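Local coordinates for protein imelysin (Bacteroides ovatus ATCC 8483, PDB 3OYV) that is an imelysin-like protein, probably of the outer membrane, that is implicated in bacterial iron uptake, at residues 48-51 with 55-58. Residues are numbered along the deposited sequence; the frame is centred on the assembly and turned at random.
Sequences SSYK and SYAS
Tyr50 and Tyr56 meet in an edge-to-face (T-shaped) aromatic pair that joins the loop after helix 21-47 to the first turn of helix 56-62. The two side chains run next to each other in the same direction, their ring planes turned by 76°. The ring centroids of Tyr50 and Tyr56 are 4.8 Å apart. Tyr56 presents the CD1 side of its ring, and CD1 sits over the centre of the Tyr50 face, 3.7 Å from Tyr50 CG. With CG anti to the backbone N (chi1 176°), the Tyr50 ring is carried alongside Tyr56. Lys51 CD lies over the opposite face of Tyr50, offset toward the rim. Pro292 touches both tyrosines, and Trp46, near the end of helix 21-47, adds a second edge-to-face partner for Tyr56.

At their polar ends the phenols are bridged by a water, which lies 2.8 Å from Tyr56 OH and donates a longer bond of 3.3 Å to Tyr50 OH. Glu295 also hydrogen-bonds to Tyr50 OH, while Lys51 NZ reaches it weakly, so several polar groups converge on this one hydroxyl.

Nearer the backbone the contact is made by van der Waals packing: Ser49 CA lies 3.9 Å from Ser55 CA, and Ser55 CB rests 3.7 Å from Ser48 O. Ser48 O also comes within 3.6 Å of Ser55 N. Ser55 OG accepts from Ser58 N three residues on, the N-cap bond of helix 56-62, at 3.0 Å with an N-H...O angle of 161°. Within the loop, Ser49 OG bonds to Gly53 O. The whole is a helix-loop-helix connection of this mainly helical imelysin fold, its returning chain starting the second helix with a serine N-cap and with the tyrosine pair packed across the two arms of the loop.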
ATOM      1  N   SER A  48     -14.369  -9.676 -11.338  1.00 14.91           N
ATOM      2  CA  SER A  48     -15.718  -9.884 -11.863  0.60 15.53           C
ATOM      3  C   SER A  48     -15.981  -9.100 -13.149  1.00 15.54           C
ATOM      4  O   SER A  48     -16.322  -9.695 -14.202  1.00 18.64           O
ATOM      5  CB  SER A  48     -16.753  -9.527 -10.780  0.60 17.02           C
ATOM      6  OG  SER A  48     -18.072  -9.671 -11.285  0.60 20.32           O
ATOM      7  N   SER A  49     -15.830  -7.795 -13.092  1.00 15.33           N
ATOM      8  CA  SER A  49     -16.191  -6.959 -14.227  1.00 16.78           C
ATOM      9  C   SER A  49     -15.572  -5.596 -14.136  1.00 16.28           C
ATOM     10  O   SER A  49     -15.741  -4.897 -13.134  1.00 17.64           O
ATOM     11  CB  SER A  49     -17.716  -6.837 -14.300  1.00 17.75           C
ATOM     12  OG  SER A  49     -18.145  -5.977 -15.351  1.00 19.76           O
ATOM     13  N   TYR A  50     -14.852  -5.216 -15.188  1.00 16.61           N
ATOM     14  CA  TYR A  50     -14.258  -3.916 -15.313  1.00 16.90           C
ATOM     15  C   TYR A  50     -15.123  -3.091 -16.232  1.00 20.99           C
ATOM     16  O   TYR A  50     -15.262  -3.418 -17.411  1.00 21.26           O
ATOM     17  CB  TYR A  50     -12.853  -4.081 -15.875  1.00 16.89           C
ATOM     18  CG  TYR A  50     -12.110  -2.832 -16.161  1.00 15.63           C
ATOM     19  CD1 TYR A  50     -11.695  -1.992 -15.129  1.00 17.51           C
ATOM     20  CD2 TYR A  50     -11.748  -2.514 -17.460  1.00 18.03           C
ATOM     21  CE1 TYR A  50     -10.949  -0.862 -15.377  1.00 17.50           C
ATOM     22  CE2 TYR A  50     -11.013  -1.378 -17.729  1.00 21.13           C
ATOM     23  CZ  TYR A  50     -10.627  -0.542 -16.696  1.00 20.31           C
ATOM     24  OH  TYR A  50      -9.899   0.574 -16.990  1.00 23.43           O
ATOM     25  N   LYS A  51     -15.708  -2.044 -15.659  1.00 21.87           N
ATOM     26  CA  LYS A  51     -16.566  -1.100 -16.382  1.00 24.68           C
ATOM     27  C   LYS A  51     -17.663  -1.812 -17.133  1.00 25.94           C
ATOM     28  O   LYS A  51     -17.929  -1.503 -18.289  1.00 29.64           O
ATOM     29  CB  LYS A  51     -15.681  -0.294 -17.325  1.00 24.14           C
ATOM     30  CG  LYS A  51     -14.744   0.649 -16.617  1.00 31.80           C
ATOM     31  CD  LYS A  51     -13.753   1.235 -17.591  1.00 35.70           C
ATOM     32  CE  LYS A  51     -13.037   2.420 -16.997  1.00 37.40           C
ATOM     33  NZ  LYS A  51     -12.122   3.031 -18.005  1.00 39.64           N
ATOM     34  N   SER A  55     -13.730  -8.999 -16.665  1.00 14.39           N
ATOM     35  CA  SER A  55     -12.924  -8.558 -15.523  1.00 13.56           C
ATOM     36  C   SER A  55     -11.584  -8.001 -15.987  1.00 12.88           C
ATOM     37  O   SER A  55     -11.085  -8.340 -17.078  1.00 13.41           O
ATOM     38  CB  SER A  55     -12.684  -9.749 -14.614  1.00 12.72           C
ATOM     39  OG  SER A  55     -11.811 -10.669 -15.242  1.00 13.53           O
ATOM     40  N   TYR A  56     -10.929  -7.207 -15.147  1.00 12.71           N
ATOM     41  CA  TYR A  56      -9.608  -6.711 -15.525  1.00 11.33           C
ATOM     42  C   TYR A  56      -8.596  -7.869 -15.570  1.00 12.30           C
ATOM     43  O   TYR A  56      -7.669  -7.846 -16.389  1.00 10.99           O
ATOM     44  CB  TYR A  56      -9.122  -5.601 -14.606  1.00 10.84           C
ATOM     45  CG  TYR A  56      -8.092  -4.710 -15.240  1.00 11.79           C
ATOM     46  CD1 TYR A  56      -8.490  -3.659 -16.049  1.00 15.79           C
ATOM     47  CD2 TYR A  56      -6.730  -4.928 -15.092  1.00 12.33           C
ATOM     48  CE1 TYR A  56      -7.586  -2.850 -16.637  1.00 16.01           C
ATOM     49  CE2 TYR A  56      -5.797  -4.065 -15.685  1.00 14.35           C
ATOM     50  CZ  TYR A  56      -6.248  -3.040 -16.467  1.00 15.34           C
ATOM     51  OH  TYR A  56      -5.356  -2.197 -17.100  1.00 22.12           O
ATOM     52  N   ALA A  57      -8.775  -8.889 -14.733  1.00 11.91           N
ATOM     53  CA  ALA A  57      -7.922 -10.072 -14.767  1.00 11.12           C
ATOM     54  C   ALA A  57      -8.014 -10.692 -16.174  1.00 11.49           C
ATOM     55  O   ALA A  57      -6.975 -11.032 -16.770  1.00 11.89           O
ATOM     56  CB  ALA A  57      -8.321 -11.076 -13.699  1.00 11.05           C
ATOM     57  N   SER A  58      -9.233 -10.884 -16.675  1.00 11.26           N
ATOM     58  CA  SER A  58      -9.401 -11.492 -17.992  1.00 11.76           C
ATOM     59  C   SER A  58      -8.759 -10.607 -19.078  1.00 12.60           C
ATOM     60  O   SER A  58      -8.111 -11.118 -20.002  1.00 13.63           O
ATOM     61  CB  SER A  58     -10.873 -11.746 -18.285  1.00 13.09           C
ATOM     62  OG  SER A  58     -11.424 -12.783 -17.466  1.00 16.54           O
TER
HETATM   63  O   HOH W   1      -6.768   0.060 -17.834  0.60 22.07           O